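Local coordinates for protein proline dehydrogenase (Bradyrhizobium japonicum USDA 110, PDB 3HAZ) that probably oxidises proline to glutamate in two steps, through an FAD-dependent proline dehydrogenase and an NAD-dependent 1-pyrroline-5-carboxylate dehydrogenase carried on one chain, at residues A[248-253]-A[830-835]; A[330-335]-A[387-392]; A[627-632]-A[645-650]; A[918-923]-A[938-943]. All blocks are in the same frame, centred on the assembly; numbering follows the deposited sequence.

Interaction 1 (A[248-253]-A[830-835])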
loop_
_atom_site.group_PDB
_atom_site.type_symbol
_atom_site.label_atom_id
_atom_site.label_comp_id
_atom_site.label_asym_id
_atom_site.label_seq_id
_atom_site.Cartn_x
_atom_site.Cartn_y
_atom_site.Cartn_z
ATOM N N GLU A 248 20.921 45.184 -18.191
ATOM C CA GLU A 248 20.075 44.115 -18.702
ATOM C C GLU A 248 20.268 43.977 -20.210
ATOM O O GLU A 248 20.552 44.959 -20.906
ATOM C CB GLU A 248 18.603 44.438 -18.413
ATOM C CG GLU A 248 18.088 45.635 -19.224
ATOM C CD GLU A 248 16.751 46.175 -18.736
ATOM O OE1 GLU A 248 16.077 45.490 -17.941
ATOM O OE2 GLU A 248 16.378 47.293 -19.150
ATOM N N ALA A 249 20.083 42.760 -20.711
ATOM C CA ALA A 249 20.248 42.466 -22.133
ATOM C C ALA A 249 19.495 43.417 -23.072
ATOM O O ALA A 249 20.059 43.881 -24.064
ATOM C CB ALA A 249 19.857 41.027 -22.418
ATOM N N ILE A 250 18.225 43.700 -22.785
ATOM C CA ILE A 250 17.437 44.518 -23.710
ATOM C C ILE A 250 17.913 45.971 -23.761
ATOM O O ILE A 250 17.615 46.695 -24.713
ATOM C CB ILE A 250 15.916 44.466 -23.427
ATOM C CG1 ILE A 250 15.593 45.073 -22.060
ATOM C CG2 ILE A 250 15.388 43.033 -23.560
ATOM C CD1 ILE A 250 14.111 45.242 -21.805
ATOM N N SER A 251 18.655 46.396 -22.745
ATOM C CA SER A 251 19.234 47.736 -22.759
ATOM C C SER A 251 20.717 47.707 -23.135
ATOM O O SER A 251 21.462 48.635 -22.830
ATOM C CB SER A 251 19.035 48.420 -21.403
ATOM O OG SER A 251 17.656 48.620 -21.133
ATOM N N ARG A 252 21.144 46.639 -23.803
ATOM C CA ARG A 252 22.558 46.480 -24.143
ATOM C C ARG A 252 23.147 47.698 -24.866
ATOM O O ARG A 252 24.278 48.105 -24.582
ATOM C CB ARG A 252 22.783 45.212 -24.971
ATOM C CG ARG A 252 24.149 45.168 -25.657
ATOM C CD ARG A 252 24.377 43.856 -26.403
ATOM N NE ARG A 252 24.871 42.794 -25.524
ATOM C CZ ARG A 252 24.105 41.867 -24.949
ATOM N NH1 ARG A 252 22.796 41.866 -25.148
ATOM N NH2 ARG A 252 24.651 40.942 -24.167
ATOM N N ALA A 253 22.389 48.288 -25.790
ATOM C CA ALA A 253 22.917 49.415 -26.559
ATOM C C ALA A 253 23.361 50.567 -25.661
ATOM O O ALA A 253 24.483 51.052 -25.785
ATOM C CB ALA A 253 21.913 49.896 -27.607
ATOM N N ALA A 830 14.400 47.664 -26.754
ATOM C CA ALA A 830 14.855 48.456 -25.614
ATOM C C ALA A 830 13.702 49.160 -24.897
ATOM O O ALA A 830 13.892 49.734 -23.830
ATOM C CB ALA A 830 15.894 49.471 -26.062
ATOM N N THR A 831 12.510 49.113 -25.484
ATOM C CA THR A 831 11.357 49.822 -24.931
ATOM C C THR A 831 10.803 49.139 -23.691
ATOM O O THR A 831 10.661 47.917 -23.656
ATOM C CB THR A 831 10.229 49.955 -25.975
ATOM O OG1 THR A 831 10.703 50.736 -27.078
ATOM C CG2 THR A 831 9.012 50.640 -25.367
ATOM N N HIS A 832 10.506 49.937 -22.675
ATOM C CA HIS A 832 9.945 49.436 -21.430
ATOM C C HIS A 832 8.461 49.753 -21.374
ATOM O O HIS A 832 7.665 48.977 -20.844
ATOM C CB HIS A 832 10.641 50.082 -20.224
ATOM C CG HIS A 832 12.062 49.647 -20.035
ATOM N ND1 HIS A 832 13.124 50.528 -20.079
ATOM C CD2 HIS A 832 12.597 48.425 -19.797
ATOM C CE1 HIS A 832 14.249 49.866 -19.881
ATOM N NE2 HIS A 832 13.958 48.588 -19.708
ATOM N N VAL A 833 8.100 50.911 -21.915
ATOM C CA VAL A 833 6.726 51.377 -21.866
ATOM C C VAL A 833 6.250 51.773 -23.250
ATOM O O VAL A 833 6.752 52.732 -23.836
ATOM C CB VAL A 833 6.580 52.588 -20.936
ATOM C CG1 VAL A 833 5.131 53.064 -20.924
ATOM C CG2 VAL A 833 7.058 52.243 -19.527
ATOM N N GLY A 834 5.286 51.026 -23.774
ATOM C CA GLY A 834 4.729 51.313 -25.081
ATOM C C GLY A 834 3.596 52.318 -24.990
ATOM O O GLY A 834 3.346 52.884 -23.922
ATOM N N PRO A 835 2.895 52.545 -26.113
ATOM C CA PRO A 835 1.833 53.553 -26.131
ATOM C C PRO A 835 0.584 53.045 -25.439
ATOM O O PRO A 835 0.408 51.838 -25.306
ATOM C CB PRO A 835 1.557 53.746 -27.624
ATOM C CG PRO A 835 1.976 52.470 -28.264
ATOM C CD PRO A 835 3.046 51.850 -27.403
HETATM O O HOH W 1 16.191 50.517 -22.392
#

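Interaction 2 (A[330-335]-A[387-392])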
loop_
_atom_site.group_PDB
_atom_site.type_symbol
_atom_site.label_atom_id
_atom_site.label_comp_id
_atom_site.label_asym_id
_atom_site.label_seq_id
_atom_site.Cartn_x
_atom_site.Cartn_y
_atom_site.Cartn_z
ATOM N N LEU A 330 40.703 36.551 -24.571
ATOM C CA LEU A 330 40.682 37.982 -24.328
ATOM C C LEU A 330 42.072 38.421 -23.869
ATOM O O LEU A 330 42.628 39.406 -24.361
ATOM C CB LEU A 330 39.651 38.281 -23.240
ATOM C CG LEU A 330 38.768 39.522 -23.330
ATOM C CD1 LEU A 330 38.299 39.758 -24.755
ATOM C CD2 LEU A 330 37.582 39.360 -22.388
ATOM N N ALA A 331 42.634 37.671 -22.928
ATOM C CA ALA A 331 43.942 37.996 -22.376
ATOM C C ALA A 331 45.037 37.937 -23.443
ATOM O O ALA A 331 45.877 38.835 -23.532
ATOM C CB ALA A 331 44.270 37.076 -21.205
ATOM N N ARG A 332 45.022 36.885 -24.258
ATOM C CA ARG A 332 46.034 36.737 -25.301
ATOM C C ARG A 332 45.877 37.814 -26.367
ATOM O O ARG A 332 46.861 38.370 -26.845
ATOM C CB ARG A 332 45.970 35.348 -25.948
ATOM C CG ARG A 332 46.105 34.184 -24.977
ATOM C CD ARG A 332 46.307 32.861 -25.716
ATOM N NE ARG A 332 45.603 32.831 -26.999
ATOM C CZ ARG A 332 44.400 32.297 -27.188
ATOM N NH1 ARG A 332 43.845 32.325 -28.394
ATOM N NH2 ARG A 332 43.749 31.735 -26.175
ATOM N N ALA A 333 44.635 38.107 -26.734
ATOM C CA ALA A 333 44.361 39.057 -27.808
ATOM C C ALA A 333 44.833 40.467 -27.469
ATOM O O ALA A 333 45.267 41.218 -28.347
ATOM C CB ALA A 333 42.875 39.056 -28.149
ATOM N N HIS A 334 44.739 40.836 -26.197
ATOM C CA HIS A 334 45.175 42.165 -25.782
ATOM C C HIS A 334 46.538 42.108 -25.091
ATOM O O HIS A 334 47.025 43.115 -24.576
ATOM C CB HIS A 334 44.119 42.835 -24.892
ATOM C CG HIS A 334 42.795 43.035 -25.573
ATOM N ND1 HIS A 334 42.622 43.916 -26.620
ATOM C CD2 HIS A 334 41.585 42.470 -25.354
ATOM C CE1 HIS A 334 41.363 43.879 -27.020
ATOM N NE2 HIS A 334 40.713 43.009 -26.268
ATOM N N ASP A 335 47.144 40.923 -25.104
ATOM C CA ASP A 335 48.410 40.663 -24.421
ATOM C C ASP A 335 48.424 41.218 -22.997
ATOM O O ASP A 335 49.270 42.040 -22.645
ATOM C CB ASP A 335 49.596 41.208 -25.227
ATOM C CG ASP A 335 50.934 40.737 -24.680
ATOM O OD1 ASP A 335 50.960 39.701 -23.982
ATOM O OD2 ASP A 335 51.959 41.403 -24.942
ATOM N N ARG A 387 48.251 29.474 -16.179
ATOM C CA ARG A 387 49.380 30.209 -15.624
ATOM C C ARG A 387 50.506 30.190 -16.663
ATOM O O ARG A 387 50.646 29.212 -17.398
ATOM C CB ARG A 387 49.851 29.557 -14.320
ATOM C CG ARG A 387 48.815 29.575 -13.197
ATOM C CD ARG A 387 49.322 28.832 -11.972
ATOM N NE ARG A 387 49.442 27.397 -12.218
ATOM C CZ ARG A 387 49.998 26.534 -11.372
ATOM N NH1 ARG A 387 50.501 26.962 -10.221
ATOM N NH2 ARG A 387 50.058 25.243 -11.677
ATOM N N PRO A 388 51.325 31.255 -16.721
ATOM C CA PRO A 388 51.361 32.417 -15.826
ATOM C C PRO A 388 50.530 33.610 -16.289
ATOM O O PRO A 388 50.405 34.572 -15.532
ATOM C CB PRO A 388 52.845 32.834 -15.854
ATOM C CG PRO A 388 53.521 31.935 -16.889
ATOM C CD PRO A 388 52.439 31.293 -17.682
ATOM N N ARG A 389 50.001 33.577 -17.506
ATOM C CA ARG A 389 49.220 34.706 -17.998
ATOM C C ARG A 389 48.011 34.942 -17.097
ATOM O O ARG A 389 47.703 36.077 -16.733
ATOM C CB ARG A 389 48.767 34.481 -19.442
ATOM C CG ARG A 389 47.976 35.648 -20.009
ATOM C CD ARG A 389 47.674 35.473 -21.490
ATOM N NE ARG A 389 48.887 35.344 -22.296
ATOM C CZ ARG A 389 49.638 36.363 -22.706
ATOM N NH1 ARG A 389 49.317 37.608 -22.378
ATOM N NH2 ARG A 389 50.720 36.134 -23.442
ATOM N N ILE A 390 47.325 33.860 -16.750
ATOM C CA ILE A 390 46.194 33.923 -15.833
ATOM C C ILE A 390 46.660 33.591 -14.415
ATOM O O ILE A 390 47.297 32.561 -14.187
ATOM C CB ILE A 390 45.071 32.934 -16.241
ATOM C CG1 ILE A 390 44.603 33.194 -17.675
ATOM C CG2 ILE A 390 43.900 33.005 -15.262
ATOM C CD1 ILE A 390 44.027 34.587 -17.899
ATOM N N PHE A 391 46.353 34.476 -13.473
ATOM C CA PHE A 391 46.608 34.220 -12.060
ATOM C C PHE A 391 45.282 33.834 -11.402
ATOM O O PHE A 391 44.439 34.695 -11.148
ATOM C CB PHE A 391 47.207 35.465 -11.395
ATOM C CG PHE A 391 47.515 35.290 -9.927
ATOM C CD1 PHE A 391 48.770 34.847 -9.513
ATOM C CD2 PHE A 391 46.558 35.599 -8.960
ATOM C CE1 PHE A 391 49.062 34.695 -8.161
ATOM C CE2 PHE A 391 46.840 35.447 -7.598
ATOM C CZ PHE A 391 48.092 34.993 -7.198
ATOM N N PRO A 392 45.085 32.530 -11.150
ATOM C CA PRO A 392 43.814 32.040 -10.605
ATOM C C PRO A 392 43.669 32.357 -9.123
ATOM O O PRO A 392 44.652 32.335 -8.382
ATOM C CB PRO A 392 43.894 30.517 -10.807
ATOM C CG PRO A 392 45.072 30.282 -11.717
ATOM C CD PRO A 392 46.011 31.430 -11.461
#

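Interaction 3 (A[627-632]-A[645-650])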
loop_
_atom_site.group_PDB
_atom_site.type_symbol
_atom_site.label_atom_id
_atom_site.label_comp_id
_atom_site.label_asym_id
_atom_site.label_seq_id
_atom_site.Cartn_x
_atom_site.Cartn_y
_atom_site.Cartn_z
ATOM N N LYS A 627 -11.610 16.537 -15.625
ATOM C CA LYS A 627 -11.926 16.193 -14.250
ATOM C C LYS A 627 -13.396 16.447 -13.971
ATOM O O LYS A 627 -14.062 15.638 -13.338
ATOM C CB LYS A 627 -11.086 17.021 -13.275
ATOM C CG LYS A 627 -9.643 16.557 -13.095
ATOM C CD LYS A 627 -8.920 17.456 -12.089
ATOM C CE LYS A 627 -7.436 17.119 -11.978
ATOM N NZ LYS A 627 -6.709 18.055 -11.062
ATOM N N LEU A 628 -13.894 17.586 -14.432
ATOM C CA LEU A 628 -15.256 17.996 -14.115
ATOM C C LEU A 628 -16.313 17.340 -15.006
ATOM O O LEU A 628 -17.356 16.911 -14.521
ATOM C CB LEU A 628 -15.388 19.518 -14.190
ATOM C CG LEU A 628 -16.690 20.100 -13.635
ATOM C CD1 LEU A 628 -17.032 19.459 -12.302
ATOM C CD2 LEU A 628 -16.592 21.617 -13.488
ATOM N N PHE A 629 -16.051 17.278 -16.308
ATOM C CA PHE A 629 -17.074 16.847 -17.257
ATOM C C PHE A 629 -16.803 15.454 -17.827
ATOM O O PHE A 629 -17.568 14.960 -18.649
ATOM C CB PHE A 629 -17.211 17.865 -18.393
ATOM C CG PHE A 629 -17.356 19.289 -17.918
ATOM C CD1 PHE A 629 -16.390 20.236 -18.215
ATOM C CD2 PHE A 629 -18.452 19.673 -17.161
ATOM C CE1 PHE A 629 -16.514 21.545 -17.768
ATOM C CE2 PHE A 629 -18.591 20.976 -16.718
ATOM C CZ PHE A 629 -17.615 21.916 -17.017
ATOM N N GLY A 630 -15.717 14.830 -17.380
ATOM C CA GLY A 630 -15.278 13.562 -17.933
ATOM C C GLY A 630 -16.190 12.399 -17.606
ATOM O O GLY A 630 -16.420 11.523 -18.437
ATOM N N SER A 631 -16.709 12.388 -16.385
ATOM C CA SER A 631 -17.669 11.369 -15.987
ATOM C C SER A 631 -18.576 11.894 -14.886
ATOM O O SER A 631 -18.254 12.872 -14.209
ATOM C CB SER A 631 -16.950 10.109 -15.510
ATOM O OG SER A 631 -16.142 10.390 -14.379
ATOM N N GLU A 632 -19.709 11.226 -14.710
ATOM C CA GLU A 632 -20.678 11.599 -13.693
ATOM C C GLU A 632 -20.118 11.317 -12.309
ATOM O O GLU A 632 -19.124 10.606 -12.164
ATOM C CB GLU A 632 -21.970 10.809 -13.894
ATOM C CG GLU A 632 -21.787 9.299 -13.821
ATOM C CD GLU A 632 -23.020 8.538 -14.282
ATOM O OE1 GLU A 632 -23.777 9.075 -15.123
ATOM O OE2 GLU A 632 -23.232 7.405 -13.805
ATOM N N LEU A 645 -24.806 12.437 -10.561
ATOM C CA LEU A 645 -24.762 13.875 -10.819
ATOM C C LEU A 645 -23.890 14.175 -12.040
ATOM O O LEU A 645 -22.747 13.709 -12.138
ATOM C CB LEU A 645 -24.217 14.617 -9.591
ATOM C CG LEU A 645 -24.166 16.150 -9.612
ATOM C CD1 LEU A 645 -25.561 16.760 -9.742
ATOM C CD2 LEU A 645 -23.479 16.675 -8.354
ATOM N N THR A 646 -24.436 14.940 -12.978
ATOM C CA THR A 646 -23.686 15.321 -14.170
ATOM C C THR A 646 -23.713 16.835 -14.346
ATOM O O THR A 646 -24.496 17.528 -13.696
ATOM C CB THR A 646 -24.241 14.637 -15.443
ATOM O OG1 THR A 646 -25.646 14.874 -15.541
ATOM C CG2 THR A 646 -24.010 13.133 -15.400
ATOM N N MET A 647 -22.850 17.335 -15.222
ATOM C CA MET A 647 -22.776 18.757 -15.535
ATOM C C MET A 647 -22.877 18.934 -17.036
ATOM O O MET A 647 -22.060 18.408 -17.789
ATOM C CB MET A 647 -21.445 19.332 -15.072
ATOM C CG MET A 647 -21.064 18.929 -13.675
ATOM S SD MET A 647 -21.682 20.122 -12.500
ATOM C CE MET A 647 -20.473 21.411 -12.761
ATOM N N ARG A 648 -23.865 19.694 -17.473
ATOM C CA ARG A 648 -24.107 19.840 -18.894
ATOM C C ARG A 648 -23.921 21.293 -19.296
ATOM O O ARG A 648 -24.049 22.192 -18.465
ATOM C CB ARG A 648 -25.522 19.357 -19.227
ATOM C CG ARG A 648 -25.846 17.990 -18.636
ATOM C CD ARG A 648 -27.274 17.539 -18.948
ATOM N NE ARG A 648 -27.606 17.699 -20.361
ATOM C CZ ARG A 648 -28.445 16.915 -21.033
ATOM N NH1 ARG A 648 -28.677 17.155 -22.318
ATOM N NH2 ARG A 648 -29.045 15.890 -20.432
ATOM N N GLY A 649 -23.609 21.527 -20.567
ATOM C CA GLY A 649 -23.527 22.890 -21.061
ATOM C C GLY A 649 -24.856 23.590 -20.832
ATOM O O GLY A 649 -25.885 22.935 -20.696
ATOM N N ARG A 650 -24.841 24.915 -20.782
ATOM C CA ARG A 650 -26.052 25.678 -20.491
ATOM C C ARG A 650 -26.801 26.072 -21.755
ATOM O O ARG A 650 -28.029 26.131 -21.757
ATOM C CB ARG A 650 -25.707 26.942 -19.695
ATOM C CG ARG A 650 -25.351 26.690 -18.242
ATOM C CD ARG A 650 -25.059 27.994 -17.505
ATOM N NE ARG A 650 -25.032 27.784 -16.060
ATOM C CZ ARG A 650 -26.116 27.774 -15.291
ATOM N NH1 ARG A 650 -27.310 27.985 -15.827
ATOM N NH2 ARG A 650 -26.008 27.563 -13.987
HETATM O O HOH W 2 -20.397 15.697 -15.334
#

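Interaction 4 (A[918-923]-A[938-943])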
loop_
_atom_site.group_PDB
_atom_site.type_symbol
_atom_site.label_atom_id
_atom_site.label_comp_id
_atom_site.label_asym_id
_atom_site.label_seq_id
_atom_site.Cartn_x
_atom_site.Cartn_y
_atom_site.Cartn_z
ATOM N N LEU A 918 -3.886 43.329 -4.136
ATOM C CA LEU A 918 -3.257 44.059 -3.050
ATOM C C LEU A 918 -1.816 43.588 -2.876
ATOM O O LEU A 918 -1.549 42.389 -2.833
ATOM C CB LEU A 918 -4.026 43.856 -1.746
ATOM C CG LEU A 918 -3.277 44.397 -0.524
ATOM C CD1 LEU A 918 -3.309 45.922 -0.505
ATOM C CD2 LEU A 918 -3.828 43.836 0.766
ATOM N N GLY A 919 -0.891 44.537 -2.783
ATOM C CA GLY A 919 0.499 44.216 -2.522
ATOM C C GLY A 919 0.864 44.491 -1.074
ATOM O O GLY A 919 0.430 45.491 -0.507
ATOM N N VAL A 920 1.651 43.600 -0.473
ATOM C CA VAL A 920 2.165 43.816 0.876
ATOM C C VAL A 920 3.665 43.551 0.912
ATOM O O VAL A 920 4.117 42.456 0.576
ATOM C CB VAL A 920 1.498 42.899 1.931
ATOM C CG1 VAL A 920 2.040 43.216 3.333
ATOM C CG2 VAL A 920 -0.011 43.038 1.896
ATOM N N HIS A 921 4.430 44.562 1.312
ATOM C CA HIS A 921 5.872 44.427 1.457
ATOM C C HIS A 921 6.260 44.607 2.913
ATOM O O HIS A 921 6.116 45.696 3.471
ATOM C CB HIS A 921 6.609 45.447 0.591
ATOM C CG HIS A 921 7.113 44.889 -0.701
ATOM N ND1 HIS A 921 6.309 44.736 -1.811
ATOM C CD2 HIS A 921 8.337 44.434 -1.058
ATOM C CE1 HIS A 921 7.019 44.220 -2.799
ATOM N NE2 HIS A 921 8.254 44.036 -2.370
ATOM N N SER A 922 6.750 43.531 3.516
ATOM C CA SER A 922 7.064 43.521 4.933
ATOM C C SER A 922 7.819 42.268 5.305
ATOM O O SER A 922 7.595 41.204 4.727
ATOM C CB SER A 922 5.792 43.595 5.770
ATOM O OG SER A 922 6.091 43.476 7.156
ATOM N N ARG A 923 8.710 42.407 6.280
ATOM C CA ARG A 923 9.434 41.282 6.844
ATOM C C ARG A 923 8.555 40.610 7.899
ATOM O O ARG A 923 8.751 39.444 8.236
ATOM C CB ARG A 923 10.743 41.780 7.484
ATOM C CG ARG A 923 11.806 40.714 7.717
ATOM C CD ARG A 923 13.170 41.368 7.957
ATOM N NE ARG A 923 13.276 41.930 9.298
ATOM C CZ ARG A 923 14.040 42.967 9.622
ATOM N NH1 ARG A 923 14.064 43.397 10.872
ATOM N NH2 ARG A 923 14.773 43.583 8.702
ATOM N N GLY A 938 -9.214 39.908 -3.938
ATOM C CA GLY A 938 -9.108 38.611 -4.598
ATOM C C GLY A 938 -7.701 38.032 -4.685
ATOM O O GLY A 938 -7.504 36.826 -4.530
ATOM N N ASN A 939 -6.718 38.890 -4.940
ATOM C CA ASN A 939 -5.342 38.442 -5.116
ATOM C C ASN A 939 -4.397 39.290 -4.279
ATOM O O ASN A 939 -4.286 40.505 -4.481
ATOM C CB ASN A 939 -4.937 38.487 -6.596
ATOM C CG ASN A 939 -5.580 37.369 -7.415
ATOM O OD1 ASN A 939 -6.726 37.478 -7.849
ATOM N ND2 ASN A 939 -4.830 36.297 -7.642
ATOM N N ILE A 940 -3.746 38.642 -3.318
ATOM C CA ILE A 940 -2.791 39.304 -2.434
ATOM C C ILE A 940 -1.388 38.812 -2.776
ATOM O O ILE A 940 -1.132 37.606 -2.845
ATOM C CB ILE A 940 -3.145 39.044 -0.950
ATOM C CG1 ILE A 940 -4.561 39.564 -0.659
ATOM C CG2 ILE A 940 -2.121 39.682 -0.005
ATOM C CD1 ILE A 940 -5.026 39.329 0.758
ATOM N N TYR A 941 -0.495 39.755 -3.041
ATOM C CA TYR A 941 0.884 39.440 -3.387
ATOM C C TYR A 941 1.822 39.995 -2.314
ATOM O O TYR A 941 1.804 41.194 -2.013
ATOM C CB TYR A 941 1.241 40.050 -4.739
ATOM C CG TYR A 941 0.532 39.437 -5.930
ATOM C CD1 TYR A 941 -0.580 40.054 -6.500
ATOM C CD2 TYR A 941 0.996 38.256 -6.503
ATOM C CE1 TYR A 941 -1.215 39.506 -7.607
ATOM C CE2 TYR A 941 0.367 37.698 -7.604
ATOM C CZ TYR A 941 -0.738 38.321 -8.154
ATOM O OH TYR A 941 -1.359 37.750 -9.251
ATOM N N VAL A 942 2.641 39.121 -1.749
ATOM C CA VAL A 942 3.504 39.490 -0.639
ATOM C C VAL A 942 4.974 39.489 -1.049
ATOM O O VAL A 942 5.508 38.467 -1.479
ATOM C CB VAL A 942 3.297 38.535 0.554
ATOM C CG1 VAL A 942 4.195 38.933 1.742
ATOM C CG2 VAL A 942 1.829 38.529 0.957
ATOM N N ASN A 943 5.615 40.647 -0.928
ATOM C CA ASN A 943 7.045 40.758 -1.183
ATOM C C ASN A 943 7.408 40.410 -2.623
ATOM O O ASN A 943 8.477 39.868 -2.891
ATOM C CB ASN A 943 7.836 39.894 -0.187
ATOM C CG ASN A 943 7.792 40.455 1.234
ATOM O OD1 ASN A 943 7.519 41.641 1.434
ATOM N ND2 ASN A 943 8.056 39.602 2.224
#

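Interaction 1 (A[248-253]-A[830-835])
Glu248 and His832 come from opposite directions, Glu248 OE2 meeting the NE2 edge of the ring. The imidazole gives its NE2 proton to Glu248 OE2 over 2.8 Å; the oxygen lies in the ring plane, though the bond is somewhat bent, with an N-H...O angle of 150°. The carboxylate is turned 38° against the ring and receives the donor on the syn side of OE2, somewhat out of its own plane. Beyond CG the glutamate chain is extended, which carries the acid out to the loop. The same OE2 takes a second bond on its anti side from Ser251 OG, 2.7 Å away, while OE1 pairs with Arg246. Two donors thus grip one oxygen, and with the arginine beside it the carboxylate is probably held in its ionised form. On the histidine, ND1 bonds to the backbone N of Lys822, so both ring nitrogens are engaged and the rotation of the ring is fixed.

Ile250 slants across beside this pair, bringing CD1 to 4.0 Å from His832 NE2. Between the backbones, Ala830 CA makes a C-H...O contact of 3.4 Å with Ile250 O, and a water donates to both Ser251 OG and Ala830 O.

This His-carboxylate pair links the proline dehydrogenase and aldehyde dehydrogenase parts of the chain near the surface, away from the FAD and NAD sites. Segment 248-253 runs through a short 3-10 turn into helix 252-272, and segment 830-835 belongs to the loop joining helix 804-819 to helix 839-855.

Interaction 2 (A[330-335]-A[387-392])
Arg389 lies across the end of helix 320-333 and meets it in polar and apolar ways. The polar part is a salt bridge: NH1 donates to Asp335 OD1 over 3.1 Å, with an N-H...O angle of 161°. The carboxylate oxygen sits at the guanidinium edge and uses its anti lone pair, the two planes being 56° apart. Asp335, the positive-phi C-prime residue of a Schellman motif, is placed there by the helix ending. Arg389 NH1 also bonds to Arg336 O, one residue after Asp335.

The stem gives the apolar part: with CG anti to the backbone N (chi1 -179°), Arg389 CD rests 3.8 Å from Ala331 CB, and the bend at chi3 then turns the head. Arg332 lies on one face of the guanidinium, its CA above the rim and its CG 4.0 Å from Arg389 NE; the two side chains cross at about a right angle. Ile390 CD1 packs on Ala331 CB.

In the proline dehydrogenase barrel this joins a helix end to strand 390-395, with Leu338 of the intervening strand touching Ala331 and Ile390. The chemistry is that of an amphipathic side chain: the methylenes pack on Ala331 and Arg332, while the charged head probably gains from the carbonyl-rich helix C-terminus.

Interaction 3 (A[627-632]-A[645-650])
The Phe629 ring presents its edge to Met647: CD2 and CE2 both lie 3.7 Å from Met647 CB, which sits near the ring plane. One ring face is covered from within its own helix by Leu628 CG, displaced toward the rim. Ala571 and Arg574 of helix 571-587 and Ala978 of strand 978-986 also touch the ring.

Met647 points at the helix and then curls. Its chain bends at chi2 (-91°) and again at chi3, which brings CE back against Leu628, about 4.0 Å from both CD1 and CD2. The methionine therefore touches the phenylalanine through its root and the leucine through its tip, crossing each side chain at roughly a right angle.

Both elements belong to the aldehyde dehydrogenase part: the end of helix 604-629 turns back through strand 633-634, which pairs antiparallel with strand 641-656, and the contact packs the helix end against the longer strand of this beta hairpin. Where the chain enters the hairpin, Glu632 and Thr646 lie side by side, with CB of the glutamate 3.4 Å from the threonine CG2; Thr646 OG1 is turned to Gln981 O instead. Glu632 CA approaches Leu645 O at 3.3 Å. Between helix and strand a water accepts from Met647 N at 3.0 Å and gives only a weak bond to Leu628 O. His972 of the second subunit packs on Met647, and Arg648 bonds to carbonyls of Ile932 and Asp933 of that subunit.

Interaction 4 (A[918-923]-A[938-943])
Asn943, which has left strand geometry with positive phi while its N still bonds to Val920 O (2.8 Å), lays its backbone over the His921 ring and sends its amide back to the neighbouring strand. From CA, 3.8 Å from the ring centroid in a CH-pi contact over the face, CB leads to CG, which stands anti to the carbonyl carbon (chi1 -70°) and brings the amide alongside Ser922. OD1 accepts from Ser922 N at 2.9 Å, in the carbonyl plane and on a lone pair. ND2 donates over 3.0 Å to Ser922 O, which lies in the amide plane, though the donor is tilted 34° from the Ser922 carbonyl plane. The amide thus stands in for the backbone C=O and N-H that a continuing parallel strand would offer Ser922, and the two bonds fix its flip. The amide plane is turned 62° from the imidazole.

Before Asn943 the strands pair in parallel register, with Tyr941 N to Leu918 O (2.8 Å) and Val920 N to Tyr941 O (2.9 Å). Leu918, Val920, Ile940 and Val942 share one face, where Val920 CG2 meets Ile940 CG2 at 4.4 Å.

These strands form a beta-alpha-beta crossover in the aldehyde dehydrogenase part. Helix 925-934 covers the aliphatic face through Ile928 and Ile931; strand 765-769 flanks strand 917-921, and beyond strand 939-942 the sheet runs on into a strand of the second subunit.

How the interactions relate
Interaction 4 is the buried one, a backbone ladder backed by aliphatic side chains, while interactions 1 and 3 lie at the surface and interaction 2 is partly buried. A carboxylate is the acceptor in interactions 1 and 2, from a histidine and an arginine, the latter with apolar packing of its stem; interaction 3 rests mainly on apolar contact. Interaction 2 stays within the proline dehydrogenase barrel, interactions 3 and 4 within the aldehyde dehydrogenase part, and interaction 1 bridges the two. Interactions 2 and 3 fall on opposite sides of the chain's centre. Strand 978-986 pairs with strand 641-656 of interaction 3, and its residues Gln981 to Ile985 in the second subunit line strand 939-942 of interaction 4.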